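Local coordinates for putative O-acetylhomoserine (Thiol)-lyase (Campylobacter jejuni, PDB 4OC9), which probably uses pyridoxal 5'-phosphate to make homocysteine from O-acetylhomoserine and sulfide, at residues D[292-304]-D[334-346]. Sequence-based numbering, arbitrary orientation.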
loop_
_atom_site.group_PDB
_atom_site.type_symbol
_atom_site.label_atom_id
_atom_site.label_comp_id
_atom_site.label_asym_id
_atom_site.label_seq_id
_atom_site.Cartn_x
_atom_site.Cartn_y
_atom_site.Cartn_z
ATOM N N ARG D 292 -16.942 12.844 9.984
ATOM C CA ARG D 292 -16.666 11.916 11.071
ATOM C C ARG D 292 -16.614 12.522 12.473
ATOM O O ARG D 292 -17.240 11.987 13.384
ATOM C CB ARG D 292 -15.349 11.164 10.844
ATOM C CG ARG D 292 -15.407 10.255 9.652
ATOM C CD ARG D 292 -14.140 9.439 9.412
ATOM N NE ARG D 292 -12.965 10.220 9.088
ATOM C CZ ARG D 292 -12.043 10.629 9.953
ATOM N NH1 ARG D 292 -12.126 10.353 11.246
ATOM N NH2 ARG D 292 -11.009 11.323 9.514
ATOM N N ILE D 293 -15.894 13.625 12.647
ATOM C CA ILE D 293 -15.774 14.217 13.965
ATOM C C ILE D 293 -17.130 14.618 14.559
ATOM O O ILE D 293 -17.301 14.613 15.768
ATOM C CB ILE D 293 -14.776 15.390 13.973
ATOM C CG1 ILE D 293 -14.269 15.662 15.378
ATOM C CG2 ILE D 293 -15.334 16.609 13.262
ATOM C CD1 ILE D 293 -13.482 14.505 15.982
ATOM N N GLU D 294 -18.081 14.996 13.722
ATOM C CA GLU D 294 -19.410 15.352 14.220
ATOM C C GLU D 294 -20.115 14.123 14.800
ATOM O O GLU D 294 -20.728 14.218 15.860
ATOM C CB GLU D 294 -20.276 16.037 13.156
ATOM C CG GLU D 294 -19.682 17.382 12.715
ATOM C CD GLU D 294 -20.601 18.231 11.832
ATOM O OE1 GLU D 294 -21.737 17.797 11.544
ATOM O OE2 GLU D 294 -20.190 19.364 11.483
ATOM N N LYS D 295 -20.008 12.966 14.131
ATOM C CA LYS D 295 -20.629 11.742 14.641
ATOM C C LYS D 295 -19.919 11.350 15.941
ATOM O O LYS D 295 -20.542 10.937 16.917
ATOM C CB LYS D 295 -20.513 10.585 13.648
ATOM C CG LYS D 295 -21.190 9.301 14.112
ATOM C CD LYS D 295 -22.695 9.473 14.168
ATOM C CE LYS D 295 -23.447 8.228 14.659
ATOM N NZ LYS D 295 -23.328 6.991 13.844
ATOM N N HIS D 296 -18.595 11.398 15.928
ATOM C CA HIS D 296 -17.868 11.059 17.127
ATOM C C HIS D 296 -18.395 11.912 18.281
ATOM O O HIS D 296 -18.582 11.403 19.397
ATOM C CB HIS D 296 -16.364 11.335 17.032
ATOM C CG HIS D 296 -15.579 10.375 16.192
ATOM N ND1 HIS D 296 -15.203 9.131 16.656
ATOM C CD2 HIS D 296 -14.925 10.551 15.026
ATOM C CE1 HIS D 296 -14.455 8.539 15.757
ATOM N NE2 HIS D 296 -14.280 9.376 14.752
ATOM N N SER D 297 -18.567 13.202 18.007
ATOM C CA SER D 297 -19.027 14.166 19.021
ATOM C C SER D 297 -20.436 13.903 19.492
ATOM O O SER D 297 -20.710 13.908 20.672
ATOM C CB SER D 297 -18.858 15.597 18.504
ATOM O OG SER D 297 -17.477 15.898 18.267
ATOM N N GLN D 298 -21.330 13.704 18.557
ATOM C CA GLN D 298 -22.721 13.415 18.890
ATOM C C GLN D 298 -22.792 12.126 19.750
ATOM O O GLN D 298 -23.501 12.095 20.756
ATOM C CB GLN D 298 -23.549 13.253 17.610
ATOM C CG GLN D 298 -23.667 14.534 16.795
ATOM C CD GLN D 298 -24.208 14.309 15.375
ATOM O OE1 GLN D 298 -23.997 13.252 14.767
ATOM N NE2 GLN D 298 -24.835 15.338 14.815
ATOM N N ASN D 299 -22.093 11.068 19.329
ATOM C CA ASN D 299 -22.091 9.847 20.109
ATOM C C ASN D 299 -21.511 10.056 21.496
ATOM O O ASN D 299 -22.071 9.590 22.480
ATOM C CB ASN D 299 -21.309 8.732 19.443
ATOM C CG ASN D 299 -22.045 8.083 18.283
ATOM O OD1 ASN D 299 -23.230 8.271 18.111
ATOM N ND2 ASN D 299 -21.335 7.258 17.520
ATOM N N ALA D 300 -20.390 10.765 21.584
ATOM C CA ALA D 300 -19.761 10.999 22.873
ATOM C C ALA D 300 -20.682 11.680 23.846
ATOM O O ALA D 300 -20.728 11.335 25.041
ATOM C CB ALA D 300 -18.494 11.819 22.708
ATOM N N GLU D 301 -21.423 12.665 23.348
ATOM C CA GLU D 301 -22.345 13.414 24.193
ATOM C C GLU D 301 -23.436 12.525 24.764
ATOM O O GLU D 301 -23.721 12.608 25.951
ATOM C CB GLU D 301 -22.910 14.598 23.455
ATOM C CG GLU D 301 -23.709 15.528 24.343
ATOM C CD GLU D 301 -23.909 16.885 23.584
ATOM O OE1 GLU D 301 -24.893 17.687 23.708
ATOM O OE2 GLU D 301 -22.959 17.177 22.807
ATOM N N LYS D 302 -24.008 11.657 23.938
ATOM C CA LYS D 302 -25.049 10.740 24.402
ATOM C C LYS D 302 -24.518 9.750 25.418
ATOM O O LYS D 302 -25.167 9.501 26.440
ATOM C CB LYS D 302 -25.647 10.023 23.279
ATOM C CG LYS D 302 -26.397 10.953 22.353
ATOM C CD LYS D 302 -26.868 10.207 21.118
ATOM C CE LYS D 302 -27.585 11.140 20.164
ATOM N NZ LYS D 302 -27.928 10.388 18.932
ATOM N N VAL D 303 -23.317 9.245 25.186
ATOM C CA VAL D 303 -22.688 8.326 26.115
ATOM C C VAL D 303 -22.394 9.099 27.416
ATOM O O VAL D 303 -22.595 8.582 28.516
ATOM C CB VAL D 303 -21.379 7.729 25.547
ATOM C CG1 VAL D 303 -20.605 6.944 26.589
ATOM C CG2 VAL D 303 -21.679 6.854 24.349
ATOM N N ALA D 304 -21.922 10.326 27.302
ATOM C CA ALA D 304 -21.619 11.117 28.487
ATOM C C ALA D 304 -22.864 11.343 29.342
ATOM O O ALA D 304 -22.831 11.160 30.562
ATOM C CB ALA D 304 -21.016 12.447 28.084
ATOM N N PHE D 334 -15.124 26.617 21.374
ATOM C CA PHE D 334 -15.682 25.644 20.378
ATOM C C PHE D 334 -16.948 26.173 19.684
ATOM O O PHE D 334 -18.045 26.076 20.231
ATOM C CB PHE D 334 -15.924 24.312 21.072
ATOM C CG PHE D 334 -14.670 23.608 21.487
ATOM C CD1 PHE D 334 -13.923 24.058 22.559
ATOM C CD2 PHE D 334 -14.280 22.451 20.865
ATOM C CE1 PHE D 334 -12.784 23.399 22.963
ATOM C CE2 PHE D 334 -13.139 21.778 21.273
ATOM C CZ PHE D 334 -12.386 22.256 22.324
ATOM N N ASP D 335 -16.771 26.737 18.487
ATOM C CA ASP D 335 -17.870 27.336 17.730
ATOM C C ASP D 335 -19.019 26.419 17.293
ATOM O O ASP D 335 -20.174 26.866 17.279
ATOM C CB ASP D 335 -17.330 28.138 16.546
ATOM C CG ASP D 335 -16.478 29.347 16.976
ATOM O OD1 ASP D 335 -16.397 29.659 18.184
ATOM O OD2 ASP D 335 -15.892 30.004 16.071
ATOM N N LYS D 336 -18.712 25.174 16.922
ATOM C CA LYS D 336 -19.741 24.213 16.477
ATOM C C LYS D 336 -20.454 23.347 17.551
ATOM O O LYS D 336 -21.240 22.420 17.286
ATOM C CB LYS D 336 -19.145 23.288 15.426
ATOM C CG LYS D 336 -18.924 23.922 14.064
ATOM C CD LYS D 336 -18.429 22.888 13.066
ATOM C CE LYS D 336 -18.317 23.348 11.572
ATOM N NZ LYS D 336 -17.691 24.674 11.271
ATOM N N ASN D 337 -20.179 23.676 18.783
ATOM C CA ASN D 337 -20.747 22.986 19.921
ATOM C C ASN D 337 -20.567 21.451 19.940
ATOM O O ASN D 337 -21.495 20.702 20.248
ATOM C CB ASN D 337 -22.212 23.349 20.132
ATOM C CG ASN D 337 -22.664 23.075 21.554
ATOM O OD1 ASN D 337 -21.965 23.417 22.509
ATOM N ND2 ASN D 337 -23.845 22.498 21.701
ATOM N N PHE D 338 -19.407 20.989 19.480
ATOM C CA PHE D 338 -19.044 19.576 19.453
ATOM C C PHE D 338 -17.754 19.531 20.227
ATOM O O PHE D 338 -16.903 20.374 20.043
ATOM C CB PHE D 338 -18.861 19.008 18.046
ATOM C CG PHE D 338 -20.127 18.949 17.215
ATOM C CD1 PHE D 338 -21.153 18.091 17.563
ATOM C CD2 PHE D 338 -20.207 19.614 15.999
ATOM C CE1 PHE D 338 -22.301 18.011 16.809
ATOM C CE2 PHE D 338 -21.335 19.513 15.213
ATOM C CZ PHE D 338 -22.386 18.714 15.622
ATOM N N ALA D 339 -17.597 18.537 21.083
ATOM C CA ALA D 339 -16.407 18.424 21.921
ATOM C C ALA D 339 -15.502 17.208 21.685
ATOM O O ALA D 339 -14.728 16.791 22.556
ATOM C CB ALA D 339 -16.851 18.444 23.358
ATOM N N SER D 340 -15.627 16.620 20.509
ATOM C CA SER D 340 -14.831 15.443 20.096
ATOM C C SER D 340 -15.264 14.138 20.777
ATOM O O SER D 340 -16.250 14.101 21.501
ATOM C CB SER D 340 -13.348 15.708 20.227
ATOM O OG SER D 340 -12.620 14.676 19.598
ATOM N N GLY D 341 -14.528 13.065 20.529
ATOM C CA GLY D 341 -14.886 11.745 21.062
ATOM C C GLY D 341 -14.177 11.136 22.222
ATOM O O GLY D 341 -14.317 9.945 22.465
ATOM N N LEU D 342 -13.403 11.933 22.942
ATOM C CA LEU D 342 -12.697 11.404 24.091
ATOM C C LEU D 342 -13.391 11.818 25.375
ATOM O O LEU D 342 -13.854 12.952 25.504
ATOM C CB LEU D 342 -11.302 11.979 24.157
ATOM C CG LEU D 342 -10.413 11.303 25.189
ATOM C CD1 LEU D 342 -10.154 9.862 24.713
ATOM C CD2 LEU D 342 -9.106 12.038 25.295
ATOM N N LEU D 343 -13.522 10.897 26.312
ATOM C CA LEU D 343 -14.133 11.254 27.589
ATOM C C LEU D 343 -13.592 10.289 28.644
ATOM O O LEU D 343 -12.990 9.268 28.290
ATOM C CB LEU D 343 -15.631 11.178 27.544
ATOM C CG LEU D 343 -16.372 9.850 27.451
ATOM C CD1 LEU D 343 -16.237 9.061 28.738
ATOM C CD2 LEU D 343 -17.855 10.119 27.274
ATOM N N SER D 344 -13.754 10.628 29.925
ATOM C CA SER D 344 -13.318 9.719 30.957
ATOM C C SER D 344 -14.370 9.730 32.035
ATOM O O SER D 344 -15.235 10.586 32.076
ATOM C CB SER D 344 -11.956 10.056 31.541
ATOM O OG SER D 344 -12.010 11.248 32.257
ATOM N N PHE D 345 -14.372 8.692 32.857
ATOM C CA PHE D 345 -15.334 8.620 33.949
ATOM C C PHE D 345 -14.750 7.807 35.099
ATOM O O PHE D 345 -13.804 7.041 34.913
ATOM C CB PHE D 345 -16.702 8.033 33.515
ATOM C CG PHE D 345 -16.677 6.590 33.115
ATOM C CD1 PHE D 345 -16.867 5.603 34.060
ATOM C CD2 PHE D 345 -16.476 6.223 31.807
ATOM C CE1 PHE D 345 -16.857 4.271 33.691
ATOM C CE2 PHE D 345 -16.452 4.900 31.434
ATOM C CZ PHE D 345 -16.656 3.920 32.374
ATOM N N GLU D 346 -15.362 7.968 36.265
ATOM C CA GLU D 346 -14.966 7.275 37.467
ATOM C C GLU D 346 -15.897 6.115 37.760
ATOM O O GLU D 346 -17.115 6.280 37.805
ATOM C CB GLU D 346 -14.993 8.239 38.680
ATOM C CG GLU D 346 -14.062 9.428 38.534
ATOM C CD GLU D 346 -12.613 9.003 38.449
ATOM O OE1 GLU D 346 -12.211 8.156 39.280
ATOM O OE2 GLU D 346 -11.874 9.537 37.590
HETATM O O HOH W 1 -19.910 16.922 21.853
#
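Phe338 turns its CG anti to its own carbonyl carbon (chi1 -67°), which lays the ring against helix 292-304, and Ser297, with the same first torsion, sets OG beside its backbone N and facing the loop. The ring rests on one turn of helix. Glu294 CB sits over one face, displaced toward the rim, and the extended chain runs on past CE2, 3.7 Å from Glu294 CG. Gln298 lies alongside, its CG 3.7 Å from Phe338 CE1, with amide and ring planes 75° apart. Ser297 OG donates to Ile293 O at 2.8 Å, joining Ser297 N on that carbonyl from the opposite face, and accepts a weak, bent bond from Ser340 N at 3.0 Å. A water held by Glu301 OE2 takes the neighbouring Ala339 N. Beyond this polar link Gly341 passes close under the helix, its CA 4.0 Å from Ala300 CB, and Leu343 CD2 packs 4.0 Å from Ala304 CB. Ser340 OG hydrogen-bonds to Val184 O, while Ser340 O pairs with Tyr318 OH. Segment 292-304, part of helix 276-309, runs nearly parallel (14°) to strand 342-346, which lies between strands 315-317 and 401-405 in a mixed sheet consistent with the small C-terminal domain of fold-type I PLP enzymes; Val303 also meets helix 411-422.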